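Local atomic coordinates of uncharacterized protein (Eubacterium rectale, PDB entry 5COZ), a protein that is of unknown function but has a domain resembling the regulatory protein YycH and, as a probable lipoprotein, is likely to sit at the cell surface. Residues Y57-S61 against E269-H275; Y145-N149 against Q339-L343; L171-A176 against L244-M248. All blocks are in the same frame, centred on the assembly; numbering follows the deposited sequence.

In the fold
Contacts 1 and 2 both belong to the mixed sheet that contains strands 58-66, 262-272, 314-330 and 338-348: contact 1 pairs two of its strands, and contact 2 lays the 145-149 loop on a third. Their centres are about 30 Å apart. Contact 3 packs helix 165-178 on the other, antiparallel sheet, its centre about 26 Å from that of contact 2 and across the centre of the chain from it. Along the sequence the segments of contacts 1 and 2 alternate, 57-61, 145-149, 269-275, 339-343, while both segments of contact 3 fall between 149 and 269. The chain thus leaves the mixed sheet, builds the antiparallel one and returns, and contact 2 ties a loop from that excursion to the mixed sheet.

Contact 1: residues Y57-S61 against E269-H275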
loop_
_atom_site.group_PDB
_atom_site.type_symbol
_atom_site.label_atom_id
_atom_site.label_comp_id
_atom_site.label_asym_id
_atom_site.label_seq_id
_atom_site.Cartn_x
_atom_site.Cartn_y
_atom_site.Cartn_z
ATOM N N TYR A 57 -16.276 15.548 2.836
ATOM C CA TYR A 57 -16.268 14.773 4.077
ATOM C C TYR A 57 -17.485 13.842 4.178
ATOM O O TYR A 57 -17.599 13.100 5.157
ATOM C CB TYR A 57 -16.228 15.699 5.287
ATOM C CG TYR A 57 -14.930 16.454 5.479
ATOM C CD1 TYR A 57 -13.775 15.804 5.906
ATOM C CD2 TYR A 57 -14.872 17.832 5.298
ATOM C CE1 TYR A 57 -12.599 16.514 6.180
ATOM C CE2 TYR A 57 -13.709 18.551 5.560
ATOM C CZ TYR A 57 -12.573 17.889 6.007
ATOM O OH TYR A 57 -11.437 18.601 6.328
ATOM N N TYR A 58 -18.412 13.872 3.197
ATOM C CA TYR A 58 -19.560 12.969 3.229
ATOM C C TYR A 58 -19.176 11.696 2.512
ATOM O O TYR A 58 -18.894 11.723 1.297
ATOM C CB TYR A 58 -20.763 13.624 2.554
ATOM C CG TYR A 58 -21.422 14.618 3.473
ATOM C CD1 TYR A 58 -20.923 15.911 3.609
ATOM C CD2 TYR A 58 -22.516 14.255 4.252
ATOM C CE1 TYR A 58 -21.528 16.833 4.464
ATOM C CE2 TYR A 58 -23.127 15.167 5.113
ATOM C CZ TYR A 58 -22.626 16.452 5.217
ATOM O OH TYR A 58 -23.209 17.331 6.097
ATOM N N VAL A 59 -19.077 10.595 3.268
ATOM C CA VAL A 59 -18.525 9.342 2.756
ATOM C C VAL A 59 -19.488 8.208 2.970
ATOM O O VAL A 59 -20.093 8.075 4.056
ATOM C CB VAL A 59 -17.168 9.044 3.458
ATOM C CG1 VAL A 59 -16.549 7.718 3.002
ATOM C CG2 VAL A 59 -16.180 10.179 3.228
ATOM N N LYS A 60 -19.640 7.385 1.935
ATOM C CA LYS A 60 -20.474 6.201 1.984
ATOM C C LYS A 60 -19.798 5.046 2.684
ATOM O O LYS A 60 -18.594 4.866 2.560
ATOM C CB LYS A 60 -20.753 5.675 0.558
ATOM C CG LYS A 60 -21.546 6.620 -0.312
ATOM C CD LYS A 60 -21.507 6.043 -1.746
ATOM C CE LYS A 60 -22.425 6.766 -2.686
ATOM N NZ LYS A 60 -23.852 6.413 -2.402
ATOM N N SER A 61 -20.589 4.255 3.406
ATOM C CA SER A 61 -20.235 2.918 3.833
ATOM C C SER A 61 -21.007 1.986 2.948
ATOM O O SER A 61 -22.037 2.366 2.380
ATOM C CB SER A 61 -20.597 2.678 5.289
ATOM O OG SER A 61 -19.752 3.473 6.095
ATOM N N GLU A 269 -24.916 3.105 4.488
ATOM C CA GLU A 269 -25.138 4.383 5.158
ATOM C C GLU A 269 -24.177 5.419 4.607
ATOM O O GLU A 269 -23.211 5.087 3.928
ATOM C CB GLU A 269 -24.990 4.252 6.684
ATOM C CG GLU A 269 -23.614 3.785 7.129
ATOM C CD GLU A 269 -23.465 3.317 8.564
ATOM O OE1 GLU A 269 -24.438 3.434 9.347
ATOM O OE2 GLU A 269 -22.363 2.826 8.906
ATOM N N THR A 270 -24.500 6.673 4.817
ATOM C CA THR A 270 -23.659 7.783 4.401
ATOM C C THR A 270 -23.638 8.739 5.562
ATOM O O THR A 270 -24.658 8.967 6.213
ATOM C CB THR A 270 -24.163 8.457 3.118
ATOM O OG1 THR A 270 -24.427 7.466 2.114
ATOM C CG2 THR A 270 -23.184 9.522 2.587
ATOM N N GLY A 271 -22.490 9.316 5.802
ATOM C CA GLY A 271 -22.392 10.285 6.873
ATOM C C GLY A 271 -21.181 11.145 6.685
ATOM O O GLY A 271 -20.305 10.849 5.864
ATOM N N GLU A 272 -21.096 12.175 7.507
ATOM C CA GLU A 272 -19.969 13.077 7.502
ATOM C C GLU A 272 -18.890 12.514 8.392
ATOM O O GLU A 272 -19.167 12.086 9.516
ATOM C CB GLU A 272 -20.441 14.433 8.049
ATOM C CG GLU A 272 -19.458 15.557 7.837
ATOM C CD GLU A 272 -20.063 16.937 8.027
ATOM O OE1 GLU A 272 -21.309 17.052 8.086
ATOM O OE2 GLU A 272 -19.281 17.908 8.121
ATOM N N ILE A 273 -17.661 12.496 7.891
ATOM C CA ILE A 273 -16.533 12.054 8.701
ATOM C C ILE A 273 -15.959 13.224 9.474
ATOM O O ILE A 273 -16.218 14.385 9.150
ATOM C CB ILE A 273 -15.441 11.354 7.853
ATOM C CG1 ILE A 273 -14.730 12.355 6.886
ATOM C CG2 ILE A 273 -16.038 10.128 7.130
ATOM C CD1 ILE A 273 -13.505 11.776 6.225
ATOM N N LEU A 274 -15.173 12.913 10.486
ATOM C CA LEU A 274 -14.466 13.909 11.267
ATOM C C LEU A 274 -13.366 14.545 10.461
ATOM O O LEU A 274 -12.725 13.875 9.641
ATOM C CB LEU A 274 -13.827 13.213 12.484
ATOM C CG LEU A 274 -14.788 12.770 13.582
ATOM C CD1 LEU A 274 -14.070 11.897 14.596
ATOM C CD2 LEU A 274 -15.430 13.993 14.269
ATOM N N HIS A 275 -13.065 15.814 10.754
ATOM C CA HIS A 275 -11.884 16.452 10.184
ATOM C C HIS A 275 -10.670 15.795 10.820
ATOM O O HIS A 275 -10.741 15.342 11.971
ATOM C CB HIS A 275 -11.875 17.958 10.476
ATOM C CG HIS A 275 -13.000 18.722 9.841
ATOM N ND1 HIS A 275 -13.178 20.066 10.112
ATOM C CD2 HIS A 275 -13.953 18.325 8.965
ATOM C CE1 HIS A 275 -14.247 20.444 9.423
ATOM N NE2 HIS A 275 -14.730 19.452 8.687
HETATM O O HOH W 1 -24.834 8.174 -0.448
#
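E269 accepts the backbone N-H of S61 on its carbonyl O at 2.8 Å, and its CG lies against S61 CB; the S61 hydroxyl itself is held by Y350. T270 runs alongside K60, and a water bridges T270 OG1 and K60 NZ, the ammonium also bonding T267. G271 and V59 form a hydrogen-bonded pair: V59 N gives a nearly straight bond to G271 O (2.9 Å, 168°), and G271 N returns a longer one to V59 O from above its carbonyl plane. This is an antiparallel ladder where strand 58-66 begins and strand 262-272 ends, with Y58-E272 and K60-T270 as non-hydrogen-bonded pairs. At E272, CB sits over one face of the Y58 ring, 4.2 Å from its centroid; with CG anti to the backbone N (chi1 -168°) and the chain extended beyond it, OE1 comes to 2.8 Å from Y58 OH. I273 N carries the pairing one step past the strand, to Y57 O at 2.8 Å; its CG1 meets the edge of the Y57 ring, and CG2 touches V59 CG2. H275 lies over a face of that ring in an offset stack, centroids 4.3 Å apart and planes at 30°, CD2 nearest CZ. A leucine in place of Y57 would probably lose this stack and leave E25 O without its hydroxyl partner. H275 ND1 is bonded to D24, which helps fix the turn of the imidazole.

Contact 2: residues Y145-N149 against Q339-L343; sequences YSPFN and QKMAL
Y145 OH donates to L343 O at 2.6 Å, one of two direct hydrogen bonds between loop and strand. In the other, P147 O receives A342 N at 2.8 Å, the donor standing above the carbonyl plane although its N-H points almost straight at the oxygen (170°). Waters add two bridges: one donates to both P147 O and A342 O, another to F148 O and K340 O. Apolar contact centres on A342, whose CB lies over one face of the Y145 ring, 3.9 Å from its centroid, and also meets N149 CB. With CG anti to the backbone N (chi1 176°), the Y145 ring swings across to the strand. The selenium of M341, a selenomethionine, approaches the edge of the F148 ring in a Met-aromatic contact, SE 3.7 Å from CE1; bends at chi2 and chi3 fold its chain back, putting CE near P147 CB. P147 follows a cis peptide bond, and its CG lies over the centre of the F148 ring. In sequence the loop lies between helices 130-137 and 165-178; N149 OD1 bonds K151 NZ, and its ND2 bonds Y326 on strand 314-330, which pairs antiparallel with 338-348 through Q339, M341 and L343.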
loop_
_atom_site.group_PDB
_atom_site.type_symbol
_atom_site.label_atom_id
_atom_site.label_comp_id
_atom_site.label_asym_id
_atom_site.label_seq_id
_atom_site.Cartn_x
_atom_site.Cartn_y
_atom_site.Cartn_z
ATOM N N TYR A 145 4.941 -2.442 5.317
ATOM C CA TYR A 145 5.083 -1.340 6.272
ATOM C C TYR A 145 5.692 -1.869 7.586
ATOM O O TYR A 145 6.592 -1.246 8.152
ATOM C CB TYR A 145 3.706 -0.723 6.544
ATOM C CG TYR A 145 3.749 0.361 7.593
ATOM C CD1 TYR A 145 4.255 1.627 7.292
ATOM C CD2 TYR A 145 3.279 0.128 8.881
ATOM C CE1 TYR A 145 4.330 2.625 8.259
ATOM C CE2 TYR A 145 3.325 1.128 9.855
ATOM C CZ TYR A 145 3.860 2.370 9.535
ATOM O OH TYR A 145 3.954 3.353 10.476
ATOM N N SER A 146 5.180 -3.017 8.078
ATOM C CA SER A 146 5.698 -3.620 9.301
ATOM C C SER A 146 6.937 -4.443 9.027
ATOM O O SER A 146 6.984 -5.174 8.029
ATOM C CB SER A 146 4.658 -4.544 9.927
ATOM O OG SER A 146 3.499 -3.839 10.317
ATOM N N PRO A 147 7.904 -4.455 9.945
ATOM C CA PRO A 147 7.998 -3.713 11.221
ATOM C C PRO A 147 8.805 -2.413 11.183
ATOM O O PRO A 147 8.813 -1.698 12.182
ATOM C CB PRO A 147 8.724 -4.725 12.123
ATOM C CG PRO A 147 9.690 -5.434 11.171
ATOM C CD PRO A 147 9.072 -5.356 9.774
ATOM N N PHE A 148 9.471 -2.102 10.063
ATOM C CA PHE A 148 10.371 -0.946 10.032
ATOM C C PHE A 148 10.075 0.076 8.941
ATOM O O PHE A 148 10.684 1.154 8.937
ATOM C CB PHE A 148 11.823 -1.432 9.820
ATOM C CG PHE A 148 12.288 -2.508 10.775
ATOM C CD1 PHE A 148 12.237 -2.313 12.151
ATOM C CD2 PHE A 148 12.809 -3.707 10.297
ATOM C CE1 PHE A 148 12.673 -3.314 13.037
ATOM C CE2 PHE A 148 13.269 -4.694 11.178
ATOM C CZ PHE A 148 13.186 -4.495 12.543
ATOM N N ASN A 149 9.155 -0.245 8.026
ATOM C CA ASN A 149 8.845 0.614 6.870
ATOM C C ASN A 149 10.120 0.850 6.042
ATOM O O ASN A 149 10.420 1.989 5.655
ATOM C CB ASN A 149 8.177 1.934 7.270
ATOM C CG ASN A 149 7.480 2.564 6.094
ATOM O OD1 ASN A 149 7.083 1.847 5.151
ATOM N ND2 ASN A 149 7.274 3.892 6.137
ATOM N N GLN A 339 15.539 0.670 18.292
ATOM C CA GLN A 339 15.120 0.407 16.914
ATOM C C GLN A 339 13.888 1.218 16.612
ATOM O O GLN A 339 12.972 1.274 17.434
ATOM C CB GLN A 339 14.811 -1.080 16.702
ATOM C CG GLN A 339 16.029 -1.906 16.342
ATOM C CD GLN A 339 15.642 -3.300 15.901
ATOM O OE1 GLN A 339 14.646 -3.881 16.364
ATOM N NE2 GLN A 339 16.440 -3.869 15.006
ATOM N N LYS A 340 13.848 1.812 15.422
ATOM C CA LYS A 340 12.721 2.626 14.979
ATOM C C LYS A 340 11.632 1.708 14.436
ATOM O O LYS A 340 11.774 1.138 13.343
ATOM C CB LYS A 340 13.225 3.614 13.919
ATOM C CG LYS A 340 12.267 4.689 13.475
ATOM C CD LYS A 340 12.997 5.480 12.411
ATOM C CE LYS A 340 12.110 6.405 11.671
ATOM N NZ LYS A 340 12.848 7.077 10.567
HETATM N N MSE A 341 10.564 1.551 15.203
HETATM C CA MSE A 341 9.468 0.658 14.846
HETATM C C MSE A 341 8.357 1.378 14.138
HETATM O O MSE A 341 7.888 2.401 14.625
HETATM C CB MSE A 341 8.889 0.011 16.117
HETATM C CG MSE A 341 9.908 -0.772 16.945
HETATM SE SE MSE A 341 10.733 -2.276 15.959
HETATM C CE MSE A 341 9.413 -3.356 15.904
ATOM N N ALA A 342 7.885 0.817 13.024
ATOM C CA ALA A 342 6.777 1.374 12.239
ATOM C C ALA A 342 5.455 0.828 12.798
ATOM O O ALA A 342 5.215 -0.383 12.751
ATOM C CB ALA A 342 6.952 0.986 10.781
ATOM N N LEU A 343 4.610 1.735 13.347
ATOM C CA LEU A 343 3.382 1.361 14.021
ATOM C C LEU A 343 2.214 2.161 13.444
ATOM O O LEU A 343 2.408 3.023 12.574
ATOM C CB LEU A 343 3.554 1.635 15.513
ATOM C CG LEU A 343 4.687 0.839 16.202
ATOM C CD1 LEU A 343 4.960 1.388 17.589
ATOM C CD2 LEU A 343 4.340 -0.653 16.298
HETATM O O HOH W 2 3.101 -1.962 12.170
HETATM O O HOH W 3 6.794 -2.284 14.106
HETATM O O HOH W 4 12.419 2.149 10.883
#

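Contact 3: residues L171-A176 against L244-M248; sequences LAVKTA and LVIAM
I246 CD1 reaches the helix most closely, 3.6 Å from the carbonyl O of A172, and also lies near T175 CB at 4.2 Å. To one end of it M248, a selenomethionine, in the conformer described brings SE to 3.9 Å from L171 CD2, the two side chains running antiparallel alongside each other. In that conformer a bend at chi3 (70°) turns the M248 methyl, CE, over the start of this helical turn, 4.0 Å from A172 N and 4.2 Å from A172 CB. Toward the other end A176 CB meets L244 CD2 at 4.0 Å. No hydrogen bond crosses; this is alpha/beta packing of helix 165-178 on one face of the antiparallel sheet, where the axes of segments 171-176 and 244-248 approach to 9.5 Å, their N-to-C directions 132° apart. The small A172 probably allows I246 and M248 to approach the helix backbone. T175 is held by its own helix: OG1 donates to L171 O at 2.7 Å, and T175 N reaches the same oxygen from the opposite face of its carbonyl plane. Behind the first shell, I253 of strand 252-258 touches L171, I246 and M248, and M163 also packs on M248. On strand 211-220, F214 and M216 pair by backbone bonds with I246 and L244.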
loop_
_atom_site.group_PDB
_atom_site.type_symbol
_atom_site.label_atom_id
_atom_site.label_comp_id
_atom_site.label_asym_id
_atom_site.label_seq_id
_atom_site.Cartn_x
_atom_site.Cartn_y
_atom_site.Cartn_z
ATOM N N LEU A 171 3.654 5.313 -17.809
ATOM C CA LEU A 171 3.515 3.902 -18.137
ATOM C C LEU A 171 2.775 3.141 -17.015
ATOM O O LEU A 171 1.950 2.270 -17.301
ATOM C CB LEU A 171 4.896 3.285 -18.401
ATOM C CG LEU A 171 4.935 1.797 -18.759
ATOM C CD1 LEU A 171 4.009 1.450 -19.948
ATOM C CD2 LEU A 171 6.368 1.355 -18.995
ATOM N N ALA A 172 3.054 3.484 -15.746
ATOM C CA ALA A 172 2.354 2.815 -14.628
ATOM C C ALA A 172 0.835 3.131 -14.671
ATOM O O ALA A 172 0.019 2.224 -14.523
ATOM C CB ALA A 172 2.956 3.253 -13.307
ATOM N N VAL A 173 0.476 4.407 -14.982
ATOM C CA VAL A 173 -0.925 4.860 -15.049
ATOM C C VAL A 173 -1.632 4.155 -16.224
ATOM O O VAL A 173 -2.753 3.659 -16.073
ATOM C CB VAL A 173 -0.955 6.414 -15.152
ATOM C CG1 VAL A 173 -2.331 6.918 -15.612
ATOM C CG2 VAL A 173 -0.564 7.054 -13.816
ATOM N N LYS A 174 -0.945 4.066 -17.371
ATOM C CA LYS A 174 -1.471 3.393 -18.563
ATOM C C LYS A 174 -1.697 1.898 -18.268
ATOM O O LYS A 174 -2.729 1.350 -18.654
ATOM C CB LYS A 174 -0.503 3.593 -19.745
ATOM C CG LYS A 174 -0.891 2.887 -21.041
ATOM C CD LYS A 174 0.301 2.937 -22.005
ATOM C CE LYS A 174 0.104 2.121 -23.262
ATOM N NZ LYS A 174 -0.739 2.834 -24.253
ATOM N N THR A 175 -0.786 1.269 -17.498
ATOM C CA THR A 175 -0.917 -0.160 -17.166
ATOM C C THR A 175 -2.107 -0.404 -16.226
ATOM O O THR A 175 -2.860 -1.352 -16.430
ATOM C CB THR A 175 0.393 -0.684 -16.563
ATOM O OG1 THR A 175 1.448 -0.418 -17.496
ATOM C CG2 THR A 175 0.348 -2.184 -16.280
ATOM N N ALA A 176 -2.272 0.445 -15.190
ATOM C CA ALA A 176 -3.415 0.270 -14.291
ATOM C C ALA A 176 -4.727 0.434 -15.072
ATOM O O ALA A 176 -5.686 -0.286 -14.818
ATOM C CB ALA A 176 -3.343 1.272 -13.139
ATOM N N LEU A 244 -1.044 -1.844 -5.430
ATOM C CA LEU A 244 -0.788 -2.424 -6.754
ATOM C C LEU A 244 0.676 -2.032 -7.052
ATOM O O LEU A 244 1.007 -0.824 -7.120
ATOM C CB LEU A 244 -1.776 -1.820 -7.777
ATOM C CG LEU A 244 -1.469 -2.085 -9.267
ATOM C CD1 LEU A 244 -1.558 -3.560 -9.619
ATOM C CD2 LEU A 244 -2.445 -1.251 -10.196
ATOM N N VAL A 245 1.579 -3.048 -7.124
ATOM C CA VAL A 245 3.006 -2.797 -7.291
ATOM C C VAL A 245 3.381 -2.950 -8.761
ATOM O O VAL A 245 3.123 -3.999 -9.340
ATOM C CB VAL A 245 3.841 -3.725 -6.393
ATOM C CG1 VAL A 245 5.330 -3.353 -6.497
ATOM C CG2 VAL A 245 3.387 -3.636 -4.930
ATOM N N ILE A 246 3.910 -1.886 -9.369
ATOM C CA ILE A 246 4.335 -1.936 -10.770
ATOM C C ILE A 246 5.762 -1.476 -10.825
ATOM O O ILE A 246 6.059 -0.321 -10.501
ATOM C CB ILE A 246 3.433 -1.057 -11.664
ATOM C CG1 ILE A 246 1.913 -1.326 -11.385
ATOM C CG2 ILE A 246 3.813 -1.285 -13.156
ATOM C CD1 ILE A 246 0.900 -0.586 -12.391
ATOM N N ALA A 247 6.656 -2.379 -11.213
ATOM C CA ALA A 247 8.075 -2.017 -11.321
ATOM C C ALA A 247 8.516 -2.045 -12.755
ATOM O O ALA A 247 7.967 -2.827 -13.548
ATOM C CB ALA A 247 8.930 -2.967 -10.509
HETATM N N MSE A 248 9.525 -1.232 -13.090
HETATM C CA MSE A 248 10.058 -1.240 -14.449
HETATM C C MSE A 248 11.543 -0.944 -14.462
HETATM O O MSE A 248 12.047 -0.194 -13.622
HETATM C CB MSE A 248 9.322 -0.249 -15.344
HETATM C CG MSE A 248 9.368 1.160 -14.819
HETATM SE SE MSE A 248 8.029 2.289 -15.614
HETATM C CE MSE A 248 6.454 1.605 -14.860
#